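Alpha-fucosidase (PDB 2EAD) probably hydrolyses alpha-1,2-linked L-fucosides, this chain being the glycoside hydrolase family 95 catalytic portion of a much longer bifidobacterial protein. Local coordinates at residues T213-T218 / G233-N238; N428-Y433 / L512-E517; S565-P570 / N675-M680; F823-T828 / T835-T840; G844-V849 / V883-A888. The protein carries 1 engineered substitution. All coordinates share one frame; numbering follows the deposited sequence.

Contact 1 of 5, residues T213-T218 / G233-N238; sequences TNYSKT and GALGNN
The ring of Tyr215 meets one methyl of Leu235 at a slant: Tyr215 CE1 lies 3.5 Å from Leu235 CD2, with CD1 the next ring atom along. Tyr215 carries CG between its own backbone N and carbonyl carbon (chi1 67°), which sets the ring beside Leu235, while its hydroxyl bonds the carbonyl of Trp139. Leu235 sets out away from 213-218, and its CD2 branch alone comes back to the tyrosine. Next along the chain, Ser216 CB faces Gly236 CA at 3.9 Å, so close that a side chain on Gly236 would collide with it; Ser216 OG is bound by Asp407. Thr218 and Ala234 form an antiparallel hydrogen-bonded pair at the open end of the hairpin of strands 217-225 and 228-235, at one border of a nine-stranded sheet in the family 65-type N-terminal domain. Thr218 N gives a nearly straight bond to Ala234 O (2.8 Å, 176°), and Ala234 N returns one to Thr218 O at 3.1 Å. The side chains of this pair stand on one face, whereas those of Lys217 and Leu235 diverge. Where the strand gives way to a turn, Gly236 N reaches Ser216 O at 2.7 Å from well above the carbonyl plane. A water also donates to Ser216 O and accepts from Asn237 N. A second water donates to Leu235 O and hydrogen-bonds Thr218 OG1. Lys217 bends at chi3, its NZ held by Asn212 and Thr211.

Contact 2 of 5, residues N428-Y433 / L512-E517; sequences NYWPTY and LQNVYE
Tyr433 spans the gap to helix 507-520, its CB pointing toward Glu517 and its hydroxyl ending on the helix backbone. With CG set opposite the carbonyl carbon (chi1 -47°), the ring is laid against the last turn of 512-517. CG itself keeps at 4.2 Å from Glu517 O. Along one side of the ring, CD2 and then CE2 pass Glu517 CB, CE2 at 3.5 Å. The carbonyl carbon of Glu517 sits over the same ring's face, displaced toward the rim. Glu517 OE1 passes Tyr433 CD2 at 3.8 Å; CE2 and CZ then close on Asn514 O, which lies at the ring edge near its plane. At the tip, Tyr433 OH donates to Asn514 O at 2.6 Å, tilted 34° from the carbonyl plane. This buried joint ties the loop after helix 424-428 to a helix of the family 95 catalytic domain, an (alpha/alpha)6 barrel. A phenylalanine in place of Tyr433 would probably leave Asn514 O without its hydroxyl partner and the ring held by packing alone. Earlier in the loop, Trp430 is crossed at a slant by the Asn514 side chain, amide and indole planes 2° apart, which also touches Tyr429. A water sits between Tyr429 O and Glu517 OE1, 2.7 Å from each. Tyr429 OH turns away to Ser387, and the Trp430 ring meets Phe687 edge-to-face. Glu517 lies one helical turn before Glu520, a calcium ligand.

Contact 3 of 5, residues S565-P570 / N675-M680; sequences SPAQGP and NQHRHM. Engineered in segment 565-570: Ala567 (natural residue Glu).
His677 and His679 both pack on residues 566-568, His677 taking a hydrogen bond near its ring edge and a side chain over its face, His679 a peptide over its face. The N-H of Ala567, an engineered residue replacing a natural Glu, points at His677 NE2 (3.0 Å, 161°), tilted 22° from the imidazole plane. Gln568 covers a face of that same ring: its CB stands 3.6 Å above the centre, and the Gln568 amide, 13° from the ring plane, stacks over His677 CG and CB, the two side chains running in opposite senses. His679 lies beneath the cis peptide that joins Pro566 to Ala567, with Pro566 C and Ala567 N both over its face and Ala567 CB 3.7 Å from His679 NE2. Behind this first shell, Glu652 takes the Gln568 NE2 bond and also binds Ser565 OG, while Gln672 N bonds Gln568 OE1. One water donates to Gln568 OE1 and accepts from His677 N. Trp723 meets the His679 ring, and Arg710 binds the His679 carbonyl. The contact joins two loops of the family 95 catalytic domain. Since NE2 of His677 is the acceptor, it is committed to a backbone N-H, which with the stacked amide probably fixes both the tilt and the rotation of the imidazole.

Contact 4 of 5, residues F823-T828 / T835-T840; sequences FTVGTT and TEVRLT
Leu839 throws its CG opposite the backbone N (chi1 -173°), and Phe823 places its own opposite the carbonyl carbon (chi1 -59°), so that the leucine methyls lie along the phenylalanine side chain, CD1 at its base and CD2 by the ring. Leu839 CD1 touches both Phe823 CB at 3.6 Å and Val825 CG2 at 3.8 Å, while CD2 lies beside Phe823 CD1 at a slant to the ring. Shortening Leu839 to alanine removes both methyls and is likely to leave a gap beside Phe823 CB and Val825 CG2. The backbone is a beta hairpin of the C-terminal domain, its strands 4.7 Å apart and antiparallel, and the pairs Thr824-Thr840 and Gly826-Arg838 are each doubly hydrogen-bonded. Val825, Thr827, Val837 and Leu839 share the face packed on strand 794-801 of the adjoining sheet; Thr824, Thr828, Glu836, Arg838 and Thr840 stand on the other. Near the turn a classic beta bulge sets Thr835 and Glu836 both against Thr828: Thr835 N at 2.7 Å and Glu836 N at 3.2 Å reach Thr828 O from the same face of its plane, and Thr835 OG1 adds a weak third bond. A water hydrogen-bonded to Thr828 OG1 donates to Glu836 OE2.

Contact 5 of 5, residues G844-V849 / V883-A888; sequences GKQAAV and VFDTTA
Ala847 and Phe884 form an antiparallel hydrogen-bonded pair, with Phe884 N donating to Ala847 O at 3.0 Å and Ala847 N to Phe884 O at 2.9 Å, the latter bent to 133° at the hydrogen. The pair lies where strands 847-851 and 880-884 meet in the smaller sheet of the C-terminal domain, a beta sandwich whose interior receives both residues. Phe884 CG stands between its backbone N and carbonyl carbon (chi1 52°), which folds the ring back over its strand partner: Ala847 CB rests over one face, 3.7 Å from the ring centroid, in a CH-pi contact. Val849 CG2 reaches the same ring at CE2, and Tyr892 meets it from strand 890-896. Ala848 and Val883 occupy the other face of the sheet, their CB atoms 4.4 Å apart, with Tyr795 packed on both. Gln846 extends along the strand end, CG 3.6 Å from Phe884 O and NE2 beside Val883 CG2. Its NE2 donates to a water that in turn donates to Asp885 OD1, joining the two polar ends at the surface. Past the strands, Gly844 carries a positive phi and packs its CA close to Ala888 N, and a water bridges Gly844 O and Thr886 N. Thr886 CG2 touches Ala847 CB at 3.7 Å, while its OG1, also bonded to Ser841, donates to Lys845 O at 2.6 Å from 43° above that carbonyl's plane.

Overall arrangement
The five contacts follow one another along the chain through three domains. Contact 1 belongs to the N-terminal domain, contacts 2 and 3 to the catalytic domain, and contacts 4 and 5 to the C-terminal domain, so contacts 1 and 5 are far apart, about 56 Å between centres. Contact 2 is the central one: the Glu517 side chain is about 5 Å from a bound calcium ion, and contact 4 comes within about 7 Å of contact 2 at the nearest atoms. Contact 3 lies away from the calcium sites, its centre about 24 Å from that of contact 2. Contacts 4 and 5 touch directly, Leu839 CD2 meeting Ala847 CB at 3.7 Å across the sandwich.

Contact 1 of 5, residues T213-T218 / G233-N238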
# COMPACT_ATOMS: atom_id res chain seq x y z
N THR A 213 -19.43 5.72 19.42
CA THR A 213 -20.42 4.96 20.22
C THR A 213 -20.87 3.65 19.60
O THR A 213 -21.76 2.99 20.15
CB THR A 213 -21.70 5.81 20.57
OG1 THR A 213 -22.31 6.29 19.36
CG2 THR A 213 -21.36 6.97 21.48
N ASN A 214 -20.27 3.27 18.46
CA ASN A 214 -20.72 2.08 17.71
C ASN A 214 -19.85 0.85 17.96
O ASN A 214 -20.07 -0.21 17.38
CB ASN A 214 -20.82 2.41 16.22
CG ASN A 214 -21.85 3.50 15.93
OD1 ASN A 214 -23.05 3.24 15.96
ND2 ASN A 214 -21.37 4.71 15.64
N TYR A 215 -18.84 1.01 18.81
CA TYR A 215 -18.09 -0.12 19.34
C TYR A 215 -18.27 -0.28 20.85
O TYR A 215 -18.57 0.69 21.55
CB TYR A 215 -16.61 -0.11 18.91
CG TYR A 215 -15.69 1.00 19.43
CD1 TYR A 215 -15.06 0.88 20.67
CD2 TYR A 215 -15.40 2.12 18.65
CE1 TYR A 215 -14.18 1.85 21.14
CE2 TYR A 215 -14.51 3.12 19.12
CZ TYR A 215 -13.91 2.97 20.37
OH TYR A 215 -13.01 3.92 20.85
N SER A 216 -18.13 -1.53 21.32
CA SER A 216 -18.35 -1.92 22.72
C SER A 216 -17.16 -1.54 23.58
O SER A 216 -16.01 -1.85 23.24
CB SER A 216 -18.56 -3.44 22.82
OG SER A 216 -19.81 -3.82 22.26
N LYS A 217 -17.46 -0.94 24.74
CA LYS A 217 -16.45 -0.48 25.69
C LYS A 217 -16.78 -0.89 27.14
O LYS A 217 -17.93 -0.87 27.57
CB LYS A 217 -16.31 1.04 25.62
CG LYS A 217 -15.68 1.50 24.33
CD LYS A 217 -16.05 2.93 23.98
CE LYS A 217 -17.40 3.00 23.35
NZ LYS A 217 -17.70 4.38 22.94
N THR A 218 -15.76 -1.28 27.87
CA THR A 218 -15.91 -1.67 29.26
C THR A 218 -15.18 -0.66 30.11
O THR A 218 -14.01 -0.36 29.86
CB THR A 218 -15.31 -3.07 29.54
OG1 THR A 218 -15.97 -4.04 28.71
CG2 THR A 218 -15.50 -3.45 31.03
N GLY A 233 -10.43 3.34 28.71
CA GLY A 233 -11.30 2.20 28.93
C GLY A 233 -10.64 0.99 28.31
O GLY A 233 -9.45 1.01 28.00
N ALA A 234 -11.43 -0.07 28.15
CA ALA A 234 -11.00 -1.24 27.38
C ALA A 234 -12.07 -1.63 26.36
O ALA A 234 -13.25 -1.39 26.59
CB ALA A 234 -10.69 -2.42 28.31
N LEU A 235 -11.64 -2.22 25.24
CA LEU A 235 -12.60 -2.70 24.24
C LEU A 235 -13.39 -3.89 24.79
O LEU A 235 -12.80 -4.82 25.38
CB LEU A 235 -11.89 -3.09 22.92
CG LEU A 235 -11.15 -2.00 22.15
CD1 LEU A 235 -10.68 -2.53 20.79
CD2 LEU A 235 -12.00 -0.73 21.99
N GLY A 236 -14.71 -3.83 24.61
CA GLY A 236 -15.63 -4.90 24.96
C GLY A 236 -15.31 -6.22 24.28
O GLY A 236 -15.33 -7.27 24.91
N ASN A 237 -14.98 -6.16 22.99
CA ASN A 237 -14.77 -7.36 22.19
C ASN A 237 -13.59 -8.21 22.68
O ASN A 237 -13.73 -9.44 22.79
CB ASN A 237 -14.65 -6.99 20.69
CG ASN A 237 -13.88 -8.04 19.86
OD1 ASN A 237 -12.65 -8.10 19.93
ND2 ASN A 237 -14.59 -8.82 19.04
N ASN A 238 -12.46 -7.57 23.00
CA ASN A 238 -11.23 -8.30 23.33
C ASN A 238 -10.41 -7.81 24.54
O ASN A 238 -9.34 -8.33 24.79
CB ASN A 238 -10.31 -8.33 22.11
CG ASN A 238 -9.82 -6.93 21.70
OD1 ASN A 238 -10.12 -5.92 22.36
ND2 ASN A 238 -9.08 -6.87 20.57
O HOH W 1 -15.29 -3.80 21.32
O HOH W 2 -13.39 -5.69 27.99

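Contact 2 of 5, residues N428-Y433 / L512-E517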
# COMPACT_ATOMS: atom_id res chain seq x y z
N ASN A 428 -0.64 -0.69 -1.60
CA ASN A 428 -0.27 0.36 -0.62
C ASN A 428 1.23 0.61 -0.62
O ASN A 428 1.69 1.71 -0.25
CB ASN A 428 -0.68 -0.03 0.80
CG ASN A 428 -2.15 0.13 1.05
OD1 ASN A 428 -2.93 0.38 0.14
ND2 ASN A 428 -2.54 0.00 2.32
N TYR A 429 1.97 -0.42 -1.03
CA TYR A 429 3.45 -0.37 -1.06
C TYR A 429 4.04 -0.49 -2.46
O TYR A 429 5.24 -0.74 -2.61
CB TYR A 429 4.05 -1.38 -0.06
CG TYR A 429 3.70 -0.98 1.35
CD1 TYR A 429 4.54 -0.14 2.07
CD2 TYR A 429 2.49 -1.37 1.94
CE1 TYR A 429 4.24 0.26 3.36
CE2 TYR A 429 2.15 -0.95 3.25
CZ TYR A 429 3.02 -0.14 3.94
OH TYR A 429 2.69 0.30 5.21
N TRP A 430 3.24 -0.18 -3.48
CA TRP A 430 3.80 -0.03 -4.81
C TRP A 430 4.73 1.18 -5.06
O TRP A 430 5.71 1.02 -5.79
CB TRP A 430 2.71 -0.10 -5.89
CG TRP A 430 2.19 -1.50 -6.09
CD1 TRP A 430 2.70 -2.66 -5.56
CD2 TRP A 430 1.08 -1.87 -6.89
NE1 TRP A 430 1.94 -3.74 -5.97
CE2 TRP A 430 0.94 -3.28 -6.80
CE3 TRP A 430 0.18 -1.14 -7.68
CZ2 TRP A 430 -0.08 -3.98 -7.46
CZ3 TRP A 430 -0.83 -1.83 -8.34
CH2 TRP A 430 -0.95 -3.23 -8.23
N PRO A 431 4.40 2.38 -4.52
CA PRO A 431 5.30 3.50 -4.79
C PRO A 431 6.37 3.74 -3.74
O PRO A 431 7.13 4.68 -3.86
CB PRO A 431 4.35 4.70 -4.83
CG PRO A 431 3.32 4.37 -3.68
CD PRO A 431 3.20 2.81 -3.77
N THR A 432 6.46 2.87 -2.74
CA THR A 432 7.24 3.20 -1.56
C THR A 432 8.72 3.37 -1.84
O THR A 432 9.36 4.25 -1.25
CB THR A 432 7.01 2.16 -0.47
OG1 THR A 432 5.60 1.92 -0.40
CG2 THR A 432 7.42 2.72 0.88
N TYR A 433 9.26 2.57 -2.76
CA TYR A 433 10.68 2.62 -3.09
C TYR A 433 10.94 3.54 -4.25
O TYR A 433 11.84 4.36 -4.16
CB TYR A 433 11.23 1.23 -3.41
CG TYR A 433 10.80 0.19 -2.39
CD1 TYR A 433 11.22 0.31 -1.03
CD2 TYR A 433 9.95 -0.86 -2.76
CE1 TYR A 433 10.78 -0.60 -0.06
CE2 TYR A 433 9.52 -1.80 -1.82
CZ TYR A 433 9.94 -1.67 -0.48
OH TYR A 433 9.51 -2.61 0.43
N LEU A 512 5.60 -10.88 -0.56
CA LEU A 512 7.07 -11.02 -0.49
C LEU A 512 7.76 -10.30 -1.63
O LEU A 512 8.99 -10.09 -1.58
CB LEU A 512 7.53 -12.49 -0.44
CG LEU A 512 7.24 -13.26 0.85
CD1 LEU A 512 7.60 -14.78 0.71
CD2 LEU A 512 7.99 -12.63 2.01
N GLN A 513 7.01 -9.93 -2.66
CA GLN A 513 7.58 -9.03 -3.69
C GLN A 513 7.84 -7.64 -3.12
O GLN A 513 8.93 -7.08 -3.26
CB GLN A 513 6.69 -8.95 -4.93
CG GLN A 513 6.76 -10.21 -5.82
CD GLN A 513 6.09 -10.02 -7.17
OE1 GLN A 513 6.33 -9.05 -7.88
NE2 GLN A 513 5.23 -10.94 -7.52
N ASN A 514 6.83 -7.05 -2.50
CA ASN A 514 6.96 -5.77 -1.81
C ASN A 514 8.14 -5.82 -0.84
O ASN A 514 8.93 -4.86 -0.77
CB ASN A 514 5.67 -5.43 -1.05
CG ASN A 514 4.50 -5.21 -1.99
OD1 ASN A 514 4.19 -4.07 -2.38
ND2 ASN A 514 3.85 -6.29 -2.39
N VAL A 515 8.24 -6.93 -0.11
CA VAL A 515 9.29 -7.07 0.90
C VAL A 515 10.66 -7.17 0.21
O VAL A 515 11.60 -6.44 0.55
CB VAL A 515 9.03 -8.30 1.82
CG1 VAL A 515 10.20 -8.46 2.77
CG2 VAL A 515 7.74 -8.13 2.67
N TYR A 516 10.78 -8.08 -0.76
CA TYR A 516 12.03 -8.24 -1.47
C TYR A 516 12.48 -6.94 -2.16
O TYR A 516 13.67 -6.67 -2.26
CB TYR A 516 11.93 -9.37 -2.51
CG TYR A 516 13.23 -9.62 -3.25
CD1 TYR A 516 14.36 -10.12 -2.57
CD2 TYR A 516 13.35 -9.35 -4.62
CE1 TYR A 516 15.56 -10.35 -3.25
CE2 TYR A 516 14.54 -9.60 -5.31
CZ TYR A 516 15.64 -10.09 -4.60
OH TYR A 516 16.81 -10.32 -5.26
N GLU A 517 11.53 -6.15 -2.65
CA GLU A 517 11.90 -4.90 -3.32
C GLU A 517 12.60 -3.91 -2.37
O GLU A 517 13.37 -3.05 -2.82
CB GLU A 517 10.68 -4.25 -3.96
CG GLU A 517 10.19 -5.00 -5.26
CD GLU A 517 8.90 -4.40 -5.77
OE1 GLU A 517 8.65 -3.19 -5.48
OE2 GLU A 517 8.15 -5.14 -6.45
O HOH W 3 6.55 -2.66 -3.91

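Contact 3 of 5, residues S565-P570 / N675-M680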
# COMPACT_ATOMS: atom_id res chain seq x y z
N SER A 565 -8.74 -18.18 -9.87
CA SER A 565 -8.19 -16.93 -10.43
C SER A 565 -9.15 -15.79 -10.09
O SER A 565 -10.22 -15.71 -10.68
CB SER A 565 -8.00 -17.03 -11.95
OG SER A 565 -7.28 -15.90 -12.43
N PRO A 566 -8.79 -14.92 -9.12
CA PRO A 566 -9.76 -13.87 -8.77
C PRO A 566 -10.16 -13.00 -9.99
O PRO A 566 -9.30 -12.57 -10.76
CB PRO A 566 -9.01 -13.02 -7.73
CG PRO A 566 -7.93 -13.93 -7.18
CD PRO A 566 -7.53 -14.82 -8.33
N ALA A 567 -11.46 -12.79 -10.21
CA ALA A 567 -12.54 -13.51 -9.55
C ALA A 567 -13.48 -14.00 -10.63
O ALA A 567 -14.66 -13.66 -10.65
CB ALA A 567 -13.29 -12.62 -8.53
N GLN A 568 -12.93 -14.80 -11.53
CA GLN A 568 -13.70 -15.39 -12.60
C GLN A 568 -13.18 -16.80 -12.94
O GLN A 568 -12.11 -17.25 -12.45
CB GLN A 568 -13.71 -14.49 -13.85
CG GLN A 568 -12.39 -14.47 -14.60
CD GLN A 568 -12.50 -13.86 -15.99
OE1 GLN A 568 -13.61 -13.60 -16.49
NE2 GLN A 568 -11.34 -13.65 -16.64
N GLY A 569 -13.99 -17.49 -13.74
CA GLY A 569 -13.65 -18.82 -14.19
C GLY A 569 -14.07 -19.85 -13.17
O GLY A 569 -14.74 -19.52 -12.17
N PRO A 570 -13.66 -21.10 -13.39
CA PRO A 570 -14.01 -22.18 -12.46
C PRO A 570 -13.33 -22.09 -11.09
O PRO A 570 -12.20 -21.58 -10.96
CB PRO A 570 -13.57 -23.44 -13.20
CG PRO A 570 -13.23 -22.99 -14.62
CD PRO A 570 -12.87 -21.57 -14.55
N ASN A 675 -15.60 -10.34 -22.06
CA ASN A 675 -14.12 -10.21 -22.01
C ASN A 675 -13.61 -9.12 -21.08
O ASN A 675 -12.38 -8.87 -21.02
CB ASN A 675 -13.52 -9.93 -23.40
CG ASN A 675 -13.79 -11.02 -24.39
OD1 ASN A 675 -14.08 -10.74 -25.55
ND2 ASN A 675 -13.68 -12.27 -23.96
N GLN A 676 -14.51 -8.44 -20.39
CA GLN A 676 -14.12 -7.29 -19.58
C GLN A 676 -14.17 -7.52 -18.07
O GLN A 676 -14.38 -6.56 -17.31
CB GLN A 676 -14.98 -6.09 -19.94
CG GLN A 676 -14.86 -5.70 -21.40
CD GLN A 676 -15.83 -4.61 -21.76
OE1 GLN A 676 -16.75 -4.85 -22.51
NE2 GLN A 676 -15.65 -3.43 -21.21
N HIS A 677 -13.90 -8.75 -17.63
CA HIS A 677 -13.76 -9.02 -16.20
C HIS A 677 -12.86 -8.00 -15.49
O HIS A 677 -11.81 -7.65 -15.98
CB HIS A 677 -13.27 -10.43 -15.91
CG HIS A 677 -13.20 -10.73 -14.45
ND1 HIS A 677 -14.32 -10.78 -13.64
CD2 HIS A 677 -12.14 -10.97 -13.64
CE1 HIS A 677 -13.95 -11.03 -12.40
NE2 HIS A 677 -12.64 -11.16 -12.37
N ARG A 678 -13.29 -7.55 -14.33
CA ARG A 678 -12.57 -6.48 -13.63
C ARG A 678 -11.14 -6.81 -13.21
O ARG A 678 -10.27 -5.93 -13.26
CB ARG A 678 -13.39 -6.00 -12.46
CG ARG A 678 -12.89 -4.67 -11.87
CD ARG A 678 -13.63 -4.40 -10.59
NE ARG A 678 -13.40 -3.03 -10.11
CZ ARG A 678 -13.58 -2.67 -8.84
NH1 ARG A 678 -13.95 -3.61 -7.98
NH2 ARG A 678 -13.33 -1.42 -8.44
N HIS A 679 -10.92 -8.04 -12.73
CA HIS A 679 -9.61 -8.47 -12.28
C HIS A 679 -8.76 -8.86 -13.48
O HIS A 679 -9.30 -9.29 -14.50
CB HIS A 679 -9.70 -9.71 -11.37
CG HIS A 679 -10.46 -9.48 -10.10
ND1 HIS A 679 -9.84 -9.39 -8.88
CD2 HIS A 679 -11.78 -9.29 -9.87
CE1 HIS A 679 -10.75 -9.20 -7.93
NE2 HIS A 679 -11.93 -9.14 -8.52
N MET A 680 -7.45 -8.75 -13.34
CA MET A 680 -6.51 -9.30 -14.30
C MET A 680 -5.41 -10.07 -13.56
O MET A 680 -4.22 -9.72 -13.64
CB MET A 680 -5.87 -8.20 -15.17
CG MET A 680 -6.87 -7.26 -15.85
SD MET A 680 -6.22 -5.81 -16.71
CE MET A 680 -4.99 -5.08 -15.63
O HOH W 4 -13.63 -11.56 -19.05

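Contact 4 of 5, residues F823-T828 / T835-T840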
# COMPACT_ATOMS: atom_id res chain seq x y z
N PHE A 823 19.98 3.58 -7.38
CA PHE A 823 20.34 4.81 -8.06
C PHE A 823 19.23 5.80 -7.83
O PHE A 823 18.06 5.46 -7.99
CB PHE A 823 20.46 4.56 -9.57
CG PHE A 823 21.47 3.53 -9.94
CD1 PHE A 823 22.81 3.91 -10.20
CD2 PHE A 823 21.13 2.19 -9.99
CE1 PHE A 823 23.75 2.96 -10.53
CE2 PHE A 823 22.10 1.21 -10.32
CZ PHE A 823 23.42 1.61 -10.60
N THR A 824 19.59 7.03 -7.46
CA THR A 824 18.64 8.12 -7.44
C THR A 824 18.61 8.78 -8.84
O THR A 824 19.66 9.05 -9.45
CB THR A 824 18.94 9.12 -6.32
OG1 THR A 824 19.00 8.39 -5.09
CG2 THR A 824 17.83 10.19 -6.21
N VAL A 825 17.41 8.97 -9.35
CA VAL A 825 17.26 9.35 -10.75
C VAL A 825 16.52 10.66 -10.90
O VAL A 825 15.45 10.85 -10.33
CB VAL A 825 16.49 8.28 -11.55
CG1 VAL A 825 16.26 8.74 -13.00
CG2 VAL A 825 17.20 6.94 -11.50
N GLY A 826 17.10 11.56 -11.71
CA GLY A 826 16.40 12.75 -12.17
C GLY A 826 16.43 12.81 -13.69
O GLY A 826 17.40 12.37 -14.32
N THR A 827 15.36 13.33 -14.28
CA THR A 827 15.25 13.38 -15.75
C THR A 827 14.53 14.65 -16.15
O THR A 827 13.53 15.05 -15.52
CB THR A 827 14.46 12.18 -16.33
OG1 THR A 827 14.99 10.96 -15.79
CG2 THR A 827 14.58 12.14 -17.87
N THR A 828 15.06 15.28 -17.19
CA THR A 828 14.44 16.44 -17.82
C THR A 828 14.17 16.10 -19.27
O THR A 828 15.02 15.49 -19.94
CB THR A 828 15.35 17.68 -17.71
OG1 THR A 828 15.61 17.91 -16.33
CG2 THR A 828 14.62 18.95 -18.27
N THR A 835 16.33 15.29 -22.27
CA THR A 835 17.42 16.26 -22.50
C THR A 835 18.56 16.03 -21.51
O THR A 835 19.72 16.29 -21.81
CB THR A 835 16.93 17.72 -22.42
OG1 THR A 835 16.24 17.93 -21.18
CG2 THR A 835 15.99 18.06 -23.60
N GLU A 836 18.24 15.55 -20.32
CA GLU A 836 19.27 15.28 -19.32
C GLU A 836 18.82 14.13 -18.42
O GLU A 836 17.66 14.12 -18.01
CB GLU A 836 19.49 16.52 -18.47
CG GLU A 836 20.67 16.41 -17.53
CD GLU A 836 20.66 17.51 -16.50
OE1 GLU A 836 21.53 18.38 -16.61
OE2 GLU A 836 19.78 17.52 -15.61
N VAL A 837 19.72 13.19 -18.14
CA VAL A 837 19.50 12.24 -17.02
C VAL A 837 20.59 12.49 -15.99
O VAL A 837 21.78 12.57 -16.34
CB VAL A 837 19.52 10.73 -17.43
CG1 VAL A 837 19.17 9.86 -16.23
CG2 VAL A 837 18.55 10.44 -18.59
N ARG A 838 20.18 12.62 -14.73
CA ARG A 838 21.09 12.68 -13.60
C ARG A 838 20.92 11.41 -12.77
O ARG A 838 19.86 11.18 -12.15
CB ARG A 838 20.81 13.92 -12.76
CG ARG A 838 21.10 15.23 -13.48
CD ARG A 838 20.94 16.47 -12.55
NE ARG A 838 21.47 16.34 -11.18
CZ ARG A 838 22.74 16.54 -10.80
NH1 ARG A 838 23.68 16.86 -11.69
NH2 ARG A 838 23.07 16.42 -9.52
N LEU A 839 21.94 10.57 -12.83
CA LEU A 839 21.95 9.26 -12.17
C LEU A 839 22.95 9.25 -11.01
O LEU A 839 24.18 9.23 -11.24
CB LEU A 839 22.32 8.18 -13.19
CG LEU A 839 22.22 6.71 -12.72
CD1 LEU A 839 20.77 6.29 -12.71
CD2 LEU A 839 23.05 5.75 -13.53
N THR A 840 22.45 9.30 -9.79
CA THR A 840 23.29 9.26 -8.59
C THR A 840 23.41 7.79 -8.20
O THR A 840 22.40 7.16 -7.87
CB THR A 840 22.66 10.03 -7.43
OG1 THR A 840 22.34 11.36 -7.85
CG2 THR A 840 23.58 10.06 -6.21
O HOH W 5 17.51 16.54 -14.88

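Contact 5 of 5, residues G844-V849 / V883-A888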
# COMPACT_ATOMS: atom_id res chain seq x y z
N GLY A 844 27.45 2.27 -5.73
CA GLY A 844 28.49 1.89 -6.68
C GLY A 844 28.22 0.68 -7.58
O GLY A 844 29.16 0.07 -8.13
N LYS A 845 26.95 0.33 -7.78
CA LYS A 845 26.65 -0.78 -8.69
C LYS A 845 26.85 -0.38 -10.14
O LYS A 845 26.70 0.79 -10.48
CB LYS A 845 25.23 -1.35 -8.48
CG LYS A 845 24.92 -1.71 -7.05
CD LYS A 845 25.72 -2.92 -6.58
CE LYS A 845 26.09 -2.84 -5.08
NZ LYS A 845 24.94 -3.08 -4.11
N GLN A 846 27.22 -1.32 -10.99
CA GLN A 846 27.40 -0.99 -12.40
C GLN A 846 26.11 -0.42 -12.98
O GLN A 846 25.06 -1.06 -12.86
CB GLN A 846 27.76 -2.24 -13.17
CG GLN A 846 28.10 -1.95 -14.61
CD GLN A 846 27.81 -3.11 -15.50
OE1 GLN A 846 26.75 -3.75 -15.39
NE2 GLN A 846 28.75 -3.42 -16.38
N ALA A 847 26.19 0.75 -13.63
CA ALA A 847 25.05 1.32 -14.36
C ALA A 847 24.76 0.72 -15.74
O ALA A 847 25.67 0.38 -16.54
CB ALA A 847 25.19 2.85 -14.47
N ALA A 848 23.47 0.57 -16.03
CA ALA A 848 23.05 0.11 -17.35
C ALA A 848 21.76 0.88 -17.65
O ALA A 848 20.77 0.71 -16.93
CB ALA A 848 22.81 -1.38 -17.34
N VAL A 849 21.81 1.77 -18.65
CA VAL A 849 20.75 2.76 -18.80
C VAL A 849 20.11 2.68 -20.18
O VAL A 849 20.81 2.80 -21.19
CB VAL A 849 21.22 4.22 -18.53
CG1 VAL A 849 20.00 5.21 -18.55
CG2 VAL A 849 21.93 4.34 -17.19
N VAL A 883 26.25 1.34 -20.72
CA VAL A 883 26.74 0.70 -19.51
C VAL A 883 28.10 1.27 -19.06
O VAL A 883 28.99 1.59 -19.89
CB VAL A 883 26.61 -0.89 -19.54
CG1 VAL A 883 25.78 -1.37 -20.76
CG2 VAL A 883 27.94 -1.59 -19.47
N PHE A 884 28.25 1.43 -17.76
CA PHE A 884 29.45 2.02 -17.21
C PHE A 884 29.55 1.72 -15.73
O PHE A 884 28.54 1.56 -15.06
CB PHE A 884 29.52 3.54 -17.50
CG PHE A 884 28.30 4.31 -17.08
CD1 PHE A 884 28.28 4.99 -15.87
CD2 PHE A 884 27.18 4.38 -17.92
CE1 PHE A 884 27.16 5.73 -15.48
CE2 PHE A 884 26.05 5.10 -17.54
CZ PHE A 884 26.04 5.78 -16.32
N ASP A 885 30.79 1.59 -15.24
CA ASP A 885 31.03 1.39 -13.82
C ASP A 885 30.70 2.67 -13.06
O ASP A 885 30.73 3.76 -13.63
CB ASP A 885 32.48 0.97 -13.56
CG ASP A 885 32.83 -0.36 -14.20
OD1 ASP A 885 31.93 -1.23 -14.33
OD2 ASP A 885 34.02 -0.56 -14.56
N THR A 886 30.35 2.53 -11.79
CA THR A 886 30.06 3.71 -10.98
C THR A 886 30.77 3.63 -9.64
O THR A 886 31.22 2.57 -9.24
CB THR A 886 28.53 3.95 -10.70
OG1 THR A 886 28.04 2.95 -9.79
CG2 THR A 886 27.70 3.98 -12.00
N THR A 887 30.82 4.78 -8.98
CA THR A 887 31.37 4.93 -7.64
C THR A 887 30.24 5.42 -6.76
O THR A 887 29.48 6.31 -7.16
CB THR A 887 32.51 5.99 -7.66
OG1 THR A 887 33.59 5.48 -8.44
CG2 THR A 887 33.01 6.29 -6.27
N ALA A 888 30.13 4.84 -5.56
CA ALA A 888 29.13 5.28 -4.58
C ALA A 888 29.23 6.76 -4.28
O ALA A 888 30.32 7.27 -3.99
CB ALA A 888 29.28 4.47 -3.27
O HOH W 6 30.37 0.01 -10.57
O HOH W 7 30.84 -1.58 -16.75